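Solute carrier family 15 member 1 (PDB 5A9D) carries small peptides together with protons into intestinal cells of the mouse, and bears an extracellular domain of immunoglobulin-like fold. Local coordinates at residues 27-30 against 31-34; 120-123 against 124-127. One frame throughout, in Å; residues are numbered along the deposited sequence. Where two conformers were deposited one is given.

Contact 1 of 2, residues 27-30 against 31-34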
loop_
_atom_site.group_PDB
_atom_site.type_symbol
_atom_site.label_atom_id
_atom_site.label_comp_id
_atom_site.label_asym_id
_atom_site.label_seq_id
_atom_site.Cartn_x
_atom_site.Cartn_y
_atom_site.Cartn_z
ATOM N N THR A 27 22.043 12.698 -9.281
ATOM C CA THR A 27 21.457 13.957 -9.743
ATOM C C THR A 27 20.564 13.642 -10.948
ATOM O O THR A 27 21.037 13.049 -11.923
ATOM C CB THR A 27 22.524 14.985 -10.041
ATOM O OG1 THR A 27 23.288 15.197 -8.864
ATOM C CG2 THR A 27 21.939 16.307 -10.476
ATOM N N LEU A 28 19.311 14.068 -10.881
ATOM C CA LEU A 28 18.337 13.851 -11.941
ATOM C C LEU A 28 17.855 15.154 -12.524
ATOM O O LEU A 28 17.507 16.085 -11.786
ATOM C CB LEU A 28 17.080 13.123 -11.344
ATOM C CG LEU A 28 17.215 11.679 -10.982
ATOM C CD1 LEU A 28 15.972 11.242 -10.276
ATOM C CD2 LEU A 28 17.402 10.820 -12.252
ATOM N N ALA A 29 17.689 15.176 -13.850
ATOM C CA ALA A 29 17.047 16.307 -14.497
ATOM C C ALA A 29 15.528 16.274 -14.123
ATOM O O ALA A 29 15.006 15.259 -13.641
ATOM C CB ALA A 29 17.217 16.192 -16.011
ATOM N N GLN A 30 14.839 17.384 -14.338
ATOM C CA GLN A 30 13.389 17.486 -14.132
ATOM C C GLN A 30 12.674 16.454 -15.016
ATOM O O GLN A 30 13.133 16.148 -16.123
ATOM C CB GLN A 30 12.907 18.894 -14.532
ATOM C CG GLN A 30 13.224 19.298 -15.992
ATOM C CD GLN A 30 14.549 20.069 -16.118
ATOM O OE1 GLN A 30 15.591 19.784 -15.452
ATOM N NE2 GLN A 30 14.541 21.071 -17.002
ATOM N N MET A 31 11.560 15.913 -14.524
ATOM C CA MET A 31 10.746 14.933 -15.256
ATOM C C MET A 31 11.557 13.724 -15.698
ATOM O O MET A 31 11.522 13.363 -16.870
ATOM C CB MET A 31 9.988 15.595 -16.433
ATOM C CG MET A 31 8.972 16.619 -15.998
ATOM S SD MET A 31 7.641 15.845 -15.030
ATOM C CE MET A 31 7.147 17.220 -14.051
ATOM N N SER A 32 12.362 13.166 -14.783
ATOM C CA SER A 32 13.187 12.000 -15.068
ATOM C C SER A 32 13.294 11.128 -13.829
ATOM O O SER A 32 13.123 11.610 -12.709
ATOM C CB SER A 32 14.574 12.408 -15.584
ATOM O OG SER A 32 15.437 12.801 -14.532
ATOM N N GLN A 33 13.612 9.850 -14.033
ATOM C CA GLN A 33 13.784 8.915 -12.947
ATOM C C GLN A 33 15.070 8.105 -13.090
ATOM O O GLN A 33 15.626 8.041 -14.184
ATOM C CB GLN A 33 12.575 7.976 -12.865
ATOM C CG GLN A 33 12.354 7.104 -14.110
ATOM C CD GLN A 33 11.169 6.185 -13.950
ATOM O OE1 GLN A 33 10.264 6.430 -13.160
ATOM N NE2 GLN A 33 11.109 5.113 -14.714
ATOM N N THR A 34 15.484 7.414 -12.012
ATOM C CA THR A 34 16.639 6.519 -12.101
ATOM C C THR A 34 16.137 5.310 -12.898
ATOM O O THR A 34 14.988 4.910 -12.719
ATOM C CB THR A 34 17.136 6.113 -10.702
ATOM O OG1 THR A 34 16.031 5.593 -9.976
ATOM C CG2 THR A 34 17.786 7.271 -9.950
HETATM O O HOH W 1 17.904 12.756 -15.371
#
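S32 reaches back across the turn to grip the carbonyl of A29, its OG giving a short hydrogen bond of 2.6 Å to A29 O. The hydroxyl comes from above the carbonyl plane, 35° out of it, and a serine suits the place because its OG sits on a single carbon, staggered between the backbone N and the carbonyl carbon (chi1 79°), and can bend back over the chain. M31 takes up left-handed backbone angles at the reversal, and with S32 faces N11 in a G1 beta bulge.

The tight side belongs to L28. Its CB lies 3.6 Å from S32 OG. CD2 settles 3.7 Å from Q33 C, and the same methyl comes to 4.2 Å from T34 CG2. A branched apolar chain fits here, spreading two methyls along the backbone of 32-34 while also touching V9 of strand 4-11. Cutting it back to an alanine here would probably strip T34 CG2 and the Q33 backbone of this cover and open a gap beside V9.

The loose side is wet. A water accepts from A29 N and donates to S32 OG at 2.6 Å, bridging the two, while Q30, exposed, has its CB directed away from 31-34 and packs on N16. M31 behaves differently: it packs on V168 of the second subunit, whose K180 also hydrogen-bonds M31 O.

S32 OG is thus donor to A29 O and acceptor from the water that also takes the A29 N-H, so one hydroxyl ties the second limb to the first at the open side while L28 packs beside it.

Contact 2 of 2, residues 120-123 against 124-127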
loop_
_atom_site.group_PDB
_atom_site.type_symbol
_atom_site.label_atom_id
_atom_site.label_comp_id
_atom_site.label_asym_id
_atom_site.label_seq_id
_atom_site.Cartn_x
_atom_site.Cartn_y
_atom_site.Cartn_z
ATOM N N ASN A 120 8.301 -2.533 13.555
ATOM C CA ASN A 120 7.462 -1.512 14.181
ATOM C C ASN A 120 6.040 -1.437 13.644
ATOM O O ASN A 120 5.607 -0.388 13.168
ATOM C CB ASN A 120 8.158 -0.143 14.065
ATOM C CG ASN A 120 9.470 -0.048 14.781
ATOM O OD1 ASN A 120 9.723 -0.735 15.775
ATOM N ND2 ASN A 120 10.326 0.844 14.298
ATOM N N VAL A 121 5.332 -2.561 13.683
ATOM C CA VAL A 121 3.925 -2.591 13.282
ATOM C C VAL A 121 3.204 -1.787 14.365
ATOM O O VAL A 121 3.259 -2.134 15.542
ATOM C CB VAL A 121 3.342 -4.017 13.125
ATOM C CG1 VAL A 121 1.890 -3.955 12.626
ATOM C CG2 VAL A 121 4.195 -4.863 12.195
ATOM N N THR A 122 2.575 -0.696 13.968
ATOM C CA THR A 122 1.910 0.213 14.900
ATOM C C THR A 122 0.615 -0.397 15.502
ATOM O O THR A 122 0.096 -1.384 14.998
ATOM C CB THR A 122 1.694 1.587 14.224
ATOM O OG1 THR A 122 0.788 1.428 13.123
ATOM C CG2 THR A 122 3.017 2.229 13.734
ATOM N N SER A 123 0.127 0.208 16.595
ATOM C CA SER A 123 -1.052 -0.201 17.336
ATOM C C SER A 123 -2.285 -0.244 16.460
ATOM O O SER A 123 -2.569 0.725 15.749
ATOM C CB SER A 123 -1.278 0.742 18.513
ATOM O OG SER A 123 -0.192 0.607 19.413
ATOM N N HIS A 124 -3.033 -1.370 16.538
ATOM C CA HIS A 124 -4.271 -1.626 15.781
ATOM C C HIS A 124 -4.061 -1.392 14.295
ATOM O O HIS A 124 -4.851 -0.746 13.625
ATOM C CB HIS A 124 -5.463 -0.861 16.360
ATOM C CG HIS A 124 -5.770 -1.253 17.768
ATOM N ND1 HIS A 124 -5.247 -0.553 18.847
ATOM C CD2 HIS A 124 -6.540 -2.264 18.236
ATOM C CE1 HIS A 124 -5.733 -1.144 19.928
ATOM N NE2 HIS A 124 -6.499 -2.189 19.608
ATOM N N ASN A 125 -2.959 -1.930 13.801
ATOM C CA ASN A 125 -2.574 -1.811 12.423
ATOM C C ASN A 125 -2.053 -3.147 11.869
ATOM O O ASN A 125 -1.676 -4.044 12.632
ATOM C CB ASN A 125 -1.540 -0.702 12.275
ATOM C CG ASN A 125 -1.487 -0.111 10.897
ATOM O OD1 ASN A 125 -2.198 -0.535 9.953
ATOM N ND2 ASN A 125 -0.610 0.858 10.741
ATOM N N ALA A 126 -2.061 -3.271 10.540
ATOM C CA ALA A 126 -1.589 -4.467 9.872
ATOM C C ALA A 126 -0.330 -4.149 9.100
ATOM O O ALA A 126 -0.206 -3.066 8.531
ATOM C CB ALA A 126 -2.653 -4.987 8.910
ATOM N N SER A 127 0.575 -5.127 9.019
ATOM C CA SER A 127 1.749 -5.037 8.178
ATOM C C SER A 127 1.280 -5.455 6.777
ATOM O O SER A 127 0.176 -5.996 6.617
ATOM C CB SER A 127 2.783 -6.066 8.657
ATOM O OG SER A 127 2.343 -7.406 8.436
#
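N125 and T122 lie side by side on the same face of the turn, pointing the same way, and the asparagine can be followed outward atom by atom. Its CB rests 3.2 Å from T122 O and 3.3 Å from T122 OG1, already close against the other limb. Swung nearly opposite the backbone N (chi1 -156°), CG then carries the amide alongside the threonine. The tip divides in two. ND2 gives T122 OG1 a hydrogen bond of 2.8 Å, almost straight at 168° and lying in the plane of the amide. OD1 instead takes the N-H of A126, 2.8 Å from A126 N to N125 OD1, more bent at 137° and with the donor above the carbonyl plane. An asparagine suits this place because one short, flat group supplies a donor for the threonine and an acceptor for the next backbone N-H, that of A126, and the two bonds together fix which way round the amide sits.

On the sandwich side V121 supplies the apolar filling. Its CG1 meets N125 O at 3.6 Å and CG2 meets S127 CB at 4.0 Å, while I111 and V109 of the neighbouring strand close round the same branched side chain. H124, in a left-handed backbone conformation, forms a G1 beta bulge with N125, both facing N103, whose side chain also binds V121 O.

The imidazole leads outward: H124 stacks on W76 of the second subunit, and R82 of that subunit hydrogen-bonds H124 O. Two side-chain bonds through one amide thus brace the turn, and the outward-facing aromatic ring and carbonyl it holds out serve the contact between subunits.

Contact 1 comes first along the chain and contact 2 follows well after it, on opposite sides of the chain's centre, with their centres about 34 Å apart and their nearest atoms about 25 Å apart. They share no strand, yet they occupy matching places: each carries the chain from an outer strand of an antiparallel sheet (24-28, 116-121) to an outer strand of a mixed sheet (32-41, 125-132), as fits two immunoglobulin-like lobes of like topology. Both also touch the second subunit: contact 1 meets its V168, K180 and E183 and, weakly, D184, contact 2 its I12, W76, R82 and V84. In this assembly the first lobe of one chain thus faces the second lobe of the other.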